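Local coordinates for sialidase domain-containing protein (Dyadobacter fermentans, PDB 5HX0), which is of unknown function but carries BNR repeat-like sequence and a sialidase-type beta-propeller fold, consistent with a role in binding or processing glycans, at residues P188-N196 / W222-Q230. Numbering follows the deposited sequence.
Sequences PPHIEPEIN and WVVAATDRQ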
ATOM      1  N   PRO A 188     -16.651 -10.870  -1.900  1.00 16.36           N
ATOM      2  CA  PRO A 188     -17.939 -11.267  -2.462  1.00 19.53           C
ATOM      3  C   PRO A 188     -17.960 -12.762  -2.719  1.00 16.89           C
ATOM      4  O   PRO A 188     -16.897 -13.394  -2.837  1.00 13.20           O
ATOM      5  CB  PRO A 188     -18.017 -10.476  -3.774  1.00 13.30           C
ATOM      6  CG  PRO A 188     -17.180  -9.255  -3.518  1.00 10.72           C
ATOM      7  CD  PRO A 188     -16.033  -9.759  -2.658  1.00  9.19           C
ATOM      8  N   PRO A 189     -19.137 -13.366  -2.809  1.00 20.31           N
ATOM      9  CA  PRO A 189     -19.190 -14.787  -3.152  1.00 17.74           C
ATOM     10  C   PRO A 189     -18.652 -15.013  -4.554  1.00 20.93           C
ATOM     11  O   PRO A 189     -18.709 -14.136  -5.423  1.00 17.80           O
ATOM     12  CB  PRO A 189     -20.684 -15.119  -3.068  1.00 19.05           C
ATOM     13  CG  PRO A 189     -21.374 -13.803  -3.342  1.00 18.50           C
ATOM     14  CD  PRO A 189     -20.485 -12.767  -2.708  1.00 17.59           C
ATOM     15  N   HIS A 190     -18.111 -16.202  -4.767  1.00 18.58           N
ATOM     16  CA  HIS A 190     -17.974 -16.695  -6.129  1.00 21.28           C
ATOM     17  C   HIS A 190     -19.356 -17.092  -6.638  1.00 22.42           C
ATOM     18  O   HIS A 190     -20.111 -17.752  -5.926  1.00 21.90           O
ATOM     19  CB  HIS A 190     -17.028 -17.893  -6.170  1.00 21.87           C
ATOM     20  CG  HIS A 190     -17.095 -18.651  -7.454  1.00 22.94           C
ATOM     21  ND1 HIS A 190     -17.869 -19.780  -7.611  1.00 21.53           N
ATOM     22  CD2 HIS A 190     -16.525 -18.410  -8.658  1.00 18.76           C
ATOM     23  CE1 HIS A 190     -17.755 -20.217  -8.852  1.00 23.20           C
ATOM     24  NE2 HIS A 190     -16.944 -19.407  -9.508  1.00 22.90           N
ATOM     25  N   ILE A 191     -19.706 -16.682  -7.847  1.00 19.38           N
ATOM     26  CA  ILE A 191     -21.016 -17.026  -8.395  1.00 22.72           C
ATOM     27  C   ILE A 191     -20.842 -18.098  -9.464  1.00 22.45           C
ATOM     28  O   ILE A 191     -19.822 -18.157 -10.164  1.00 20.99           O
ATOM     29  CB  ILE A 191     -21.780 -15.797  -8.938  1.00 21.18           C
ATOM     30  CG1 ILE A 191     -20.950 -15.041  -9.974  1.00 17.92           C
ATOM     31  CG2 ILE A 191     -22.164 -14.871  -7.771  1.00 20.51           C
ATOM     32  CD1 ILE A 191     -21.781 -14.090 -10.844  1.00 21.31           C
ATOM     33  N   GLU A 192     -21.850 -18.970  -9.561  1.00 24.75           N
ATOM     34  CA  GLU A 192     -21.763 -20.161 -10.406  1.00 32.22           C
ATOM     35  C   GLU A 192     -21.329 -19.892 -11.843  1.00 24.75           C
ATOM     36  O   GLU A 192     -20.539 -20.687 -12.374  1.00 26.19           O
ATOM     37  CB  GLU A 192     -23.115 -20.896 -10.379  1.00 47.99           C
ATOM     38  CG  GLU A 192     -23.125 -22.250 -11.082  1.00 68.02           C
ATOM     39  CD  GLU A 192     -24.508 -22.899 -11.093  1.00 87.38           C
ATOM     40  OE1 GLU A 192     -25.485 -22.242 -10.665  1.00 93.75           O
ATOM     41  OE2 GLU A 192     -24.616 -24.069 -11.528  1.00 91.67           O
ATOM     42  N   PRO A 193     -21.782 -18.839 -12.528  1.00 24.43           N
ATOM     43  CA  PRO A 193     -21.333 -18.636 -13.919  1.00 24.29           C
ATOM     44  C   PRO A 193     -19.843 -18.386 -14.077  1.00 23.02           C
ATOM     45  O   PRO A 193     -19.311 -18.624 -15.165  1.00 24.48           O
ATOM     46  CB  PRO A 193     -22.147 -17.416 -14.372  1.00 26.29           C
ATOM     47  CG  PRO A 193     -23.375 -17.467 -13.516  1.00 29.05           C
ATOM     48  CD  PRO A 193     -22.886 -17.925 -12.178  1.00 20.88           C
ATOM     49  N   GLU A 194     -19.153 -17.911 -13.043  1.00 18.58           N
ATOM     50  CA  GLU A 194     -17.742 -17.541 -13.140  1.00 19.34           C
ATOM     51  C   GLU A 194     -16.849 -18.779 -13.168  1.00 19.58           C
ATOM     52  O   GLU A 194     -16.901 -19.604 -12.254  1.00 24.43           O
ATOM     53  CB  GLU A 194     -17.362 -16.655 -11.947  1.00 18.38           C
ATOM     54  CG  GLU A 194     -15.869 -16.406 -11.781  1.00 15.86           C
ATOM     55  CD  GLU A 194     -15.306 -15.573 -12.934  1.00 25.11           C
ATOM     56  OE1 GLU A 194     -15.820 -14.455 -13.156  1.00 23.38           O
ATOM     57  OE2 GLU A 194     -14.378 -16.041 -13.629  1.00 24.06           O
ATOM     58  N   ILE A 195     -15.986 -18.878 -14.180  1.00 22.84           N
ATOM     59  CA  ILE A 195     -15.153 -20.067 -14.316  1.00 23.27           C
ATOM     60  C   ILE A 195     -13.778 -19.964 -13.675  1.00 24.28           C
ATOM     61  O   ILE A 195     -13.139 -21.003 -13.470  1.00 21.42           O
ATOM     62  CB  ILE A 195     -14.924 -20.442 -15.792  1.00 20.80           C
ATOM     63  CG1 ILE A 195     -14.026 -19.388 -16.456  1.00 24.33           C
ATOM     64  CG2 ILE A 195     -16.278 -20.668 -16.513  1.00 22.34           C
ATOM     65  CD1 ILE A 195     -13.719 -19.654 -17.909  1.00 25.08           C
ATOM     66  N   ASN A 196     -13.292 -18.761 -13.377  1.00 21.83           N
ATOM     67  CA  ASN A 196     -11.891 -18.596 -12.997  1.00 21.63           C
ATOM     68  C   ASN A 196     -11.637 -18.929 -11.527  1.00 18.11           C
ATOM     69  O   ASN A 196     -12.534 -18.872 -10.677  1.00 21.86           O
ATOM     70  CB  ASN A 196     -11.423 -17.166 -13.256  1.00 18.72           C
ATOM     71  CG  ASN A 196     -11.289 -16.866 -14.714  1.00 27.39           C
ATOM     72  OD1 ASN A 196     -11.937 -15.960 -15.234  1.00 37.74           O
ATOM     73  ND2 ASN A 196     -10.461 -17.637 -15.394  1.00 20.75           N
ATOM     74  N   TRP A 222     -26.386  -4.968  -6.725  1.00 13.32           N
ATOM     75  CA  TRP A 222     -25.041  -4.906  -7.294  1.00 14.21           C
ATOM     76  C   TRP A 222     -25.019  -5.799  -8.522  1.00 14.78           C
ATOM     77  O   TRP A 222     -25.216  -7.014  -8.402  1.00 18.24           O
ATOM     78  CB  TRP A 222     -23.996  -5.374  -6.278  1.00 12.32           C
ATOM     79  CG  TRP A 222     -22.572  -5.147  -6.691  1.00 16.29           C
ATOM     80  CD1 TRP A 222     -22.112  -4.326  -7.684  1.00 16.47           C
ATOM     81  CD2 TRP A 222     -21.418  -5.774  -6.113  1.00 13.76           C
ATOM     82  NE1 TRP A 222     -20.733  -4.397  -7.757  1.00 12.39           N
ATOM     83  CE2 TRP A 222     -20.286  -5.276  -6.797  1.00 13.60           C
ATOM     84  CE3 TRP A 222     -21.237  -6.700  -5.072  1.00 15.07           C
ATOM     85  CZ2 TRP A 222     -18.990  -5.670  -6.478  1.00 15.78           C
ATOM     86  CZ3 TRP A 222     -19.957  -7.095  -4.754  1.00 14.61           C
ATOM     87  CH2 TRP A 222     -18.843  -6.585  -5.455  1.00 20.40           C
ATOM     88  N   VAL A 223     -24.792  -5.223  -9.698  1.00 11.00           N
ATOM     89  CA  VAL A 223     -24.667  -6.034 -10.911  1.00 16.39           C
ATOM     90  C   VAL A 223     -23.189  -6.311 -11.164  1.00 14.95           C
ATOM     91  O   VAL A 223     -22.408  -5.386 -11.428  1.00 14.39           O
ATOM     92  CB  VAL A 223     -25.328  -5.357 -12.114  1.00 15.93           C
ATOM     93  CG1 VAL A 223     -25.073  -6.175 -13.399  1.00 11.77           C
ATOM     94  CG2 VAL A 223     -26.830  -5.201 -11.857  1.00 16.25           C
ATOM     95  N   VAL A 224     -22.813  -7.587 -11.099  1.00 12.25           N
ATOM     96  CA  VAL A 224     -21.415  -8.005 -11.184  1.00 13.44           C
ATOM     97  C   VAL A 224     -21.165  -8.679 -12.527  1.00 15.08           C
ATOM     98  O   VAL A 224     -22.085  -9.057 -13.255  1.00 16.77           O
ATOM     99  CB  VAL A 224     -21.001  -8.951 -10.036  1.00 12.55           C
ATOM    100  CG1 VAL A 224     -21.105  -8.256  -8.672  1.00 13.77           C
ATOM    101  CG2 VAL A 224     -21.832 -10.250 -10.080  1.00 14.24           C
ATOM    102  N   ALA A 225     -19.888  -8.819 -12.854  1.00 13.47           N
ATOM    103  CA  ALA A 225     -19.454  -9.449 -14.088  1.00 15.88           C
ATOM    104  C   ALA A 225     -18.928 -10.835 -13.772  1.00 18.97           C
ATOM    105  O   ALA A 225     -18.412 -11.080 -12.679  1.00 17.39           O
ATOM    106  CB  ALA A 225     -18.354  -8.623 -14.769  1.00 15.66           C
ATOM    107  N   ALA A 226     -19.049 -11.745 -14.737  1.00 17.02           N
ATOM    108  CA  ALA A 226     -18.470 -13.072 -14.566  1.00 15.26           C
ATOM    109  C   ALA A 226     -17.989 -13.579 -15.917  1.00 20.52           C
ATOM    110  O   ALA A 226     -18.668 -13.392 -16.933  1.00 17.34           O
ATOM    111  CB  ALA A 226     -19.478 -14.059 -13.948  1.00 15.76           C
ATOM    112  N   THR A 227     -16.801 -14.187 -15.925  1.00 18.06           N
ATOM    113  CA  THR A 227     -16.300 -14.864 -17.116  1.00 17.76           C
ATOM    114  C   THR A 227     -16.995 -16.215 -17.200  1.00 22.75           C
ATOM    115  O   THR A 227     -16.837 -17.041 -16.297  1.00 21.19           O
ATOM    116  CB  THR A 227     -14.783 -15.064 -17.052  1.00 21.13           C
ATOM    117  OG1 THR A 227     -14.118 -13.806 -16.994  1.00 19.24           O
ATOM    118  CG2 THR A 227     -14.282 -15.830 -18.291  1.00 21.92           C
ATOM    119  N   ASP A 228     -17.779 -16.429 -18.256  1.00 17.98           N
ATOM    120  CA  ASP A 228     -18.528 -17.665 -18.408  1.00 21.08           C
ATOM    121  C   ASP A 228     -18.082 -18.509 -19.594  1.00 28.43           C
ATOM    122  O   ASP A 228     -18.632 -19.590 -19.801  1.00 30.68           O
ATOM    123  CB  ASP A 228     -20.042 -17.399 -18.487  1.00 21.02           C
ATOM    124  CG  ASP A 228     -20.448 -16.430 -19.588  1.00 25.36           C
ATOM    125  OD1 ASP A 228     -19.666 -16.137 -20.519  1.00 25.94           O
ATOM    126  OD2 ASP A 228     -21.609 -15.967 -19.502  1.00 27.44           O
ATOM    127  N   ARG A 229     -17.089 -18.062 -20.354  1.00 30.12           N
ATOM    128  CA  ARG A 229     -16.481 -18.860 -21.408  1.00 32.98           C
ATOM    129  C   ARG A 229     -15.029 -18.430 -21.512  1.00 26.59           C
ATOM    130  O   ARG A 229     -14.719 -17.247 -21.353  1.00 28.38           O
ATOM    131  CB  ARG A 229     -17.195 -18.678 -22.759  1.00 30.99           C
ATOM    132  CG  ARG A 229     -16.511 -19.389 -23.929  1.00 37.43           C
ATOM    133  CD  ARG A 229     -17.420 -19.446 -25.139  1.00 38.46           C
ATOM    134  NE  ARG A 229     -17.501 -18.166 -25.844  1.00 47.46           N
ATOM    135  CZ  ARG A 229     -18.522 -17.816 -26.627  1.00 47.06           C
ATOM    136  NH1 ARG A 229     -19.554 -18.640 -26.786  1.00 53.22           N
ATOM    137  NH2 ARG A 229     -18.521 -16.644 -27.246  1.00 43.20           N
ATOM    138  N   GLN A 230     -14.146 -19.387 -21.781  1.00 25.85           N
ATOM    139  CA  GLN A 230     -12.728 -19.061 -21.745  1.00 31.16           C
ATOM    140  C   GLN A 230     -12.163 -18.714 -23.116  1.00 38.79           C
ATOM    141  O   GLN A 230     -11.366 -17.776 -23.228  1.00 44.48           O
ATOM    142  CB  GLN A 230     -11.954 -20.225 -21.144  1.00 33.44           C
ATOM    143  CG  GLN A 230     -10.494 -19.936 -20.941  1.00 43.48           C
ATOM    144  CD  GLN A 230      -9.767 -21.112 -20.329  1.00 54.61           C
ATOM    145  OE1 GLN A 230     -10.381 -22.122 -19.973  1.00 55.87           O
ATOM    146  NE2 GLN A 230      -8.453 -20.993 -20.211  1.00 60.10           N
TER
HETATM  147  O   HOH W   1     -20.143 -20.567 -16.801  1.00 27.80           O
HETATM  148  O   HOH W   2     -17.238 -13.108 -11.160  1.00 16.80           O
HETATM  149  O   HOH W   3     -14.093 -12.872 -14.537  1.00 21.30           O
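The carboxylate end of E194, from the loop 188-196, reaches strand 220-229 and takes the backbone N-H of T227 on OE1 at 2.9 Å, the donor standing 49° out of the carboxylate plane. CG lies anti to the backbone N (chi1 169°) and the chain bends at chi2, which brings OE1 in front of the T227 N-H. Two waters also donate to OE1, one bridging to A225 O and one linked to T227 OG1, while OE2 accepts N196 N through its anti lone pair; a buried glutamate suits this place because its two oxygens collect several donors. Beside it, the I195 N-H gives a backbone hydrogen bond to T227 O (2.9 Å). I191 completes this tightly packed part: its long branched chain carries CD1 to both V224 CG2 and A226 CB, 3.9 Å from each, and the short side chain of A226 lets the loop approach closely. Further along, the rigid apolar ring of P188 suits the edge of W222, CG lying 3.7 Å from CH2. The solvent side is at exposed Q230, whose CB meets I195 CD1, and a water binds P193 O. The loop lies over strand 220-229 of a four-stranded antiparallel propeller sheet, with I191 and P193 also touching strand 234-242.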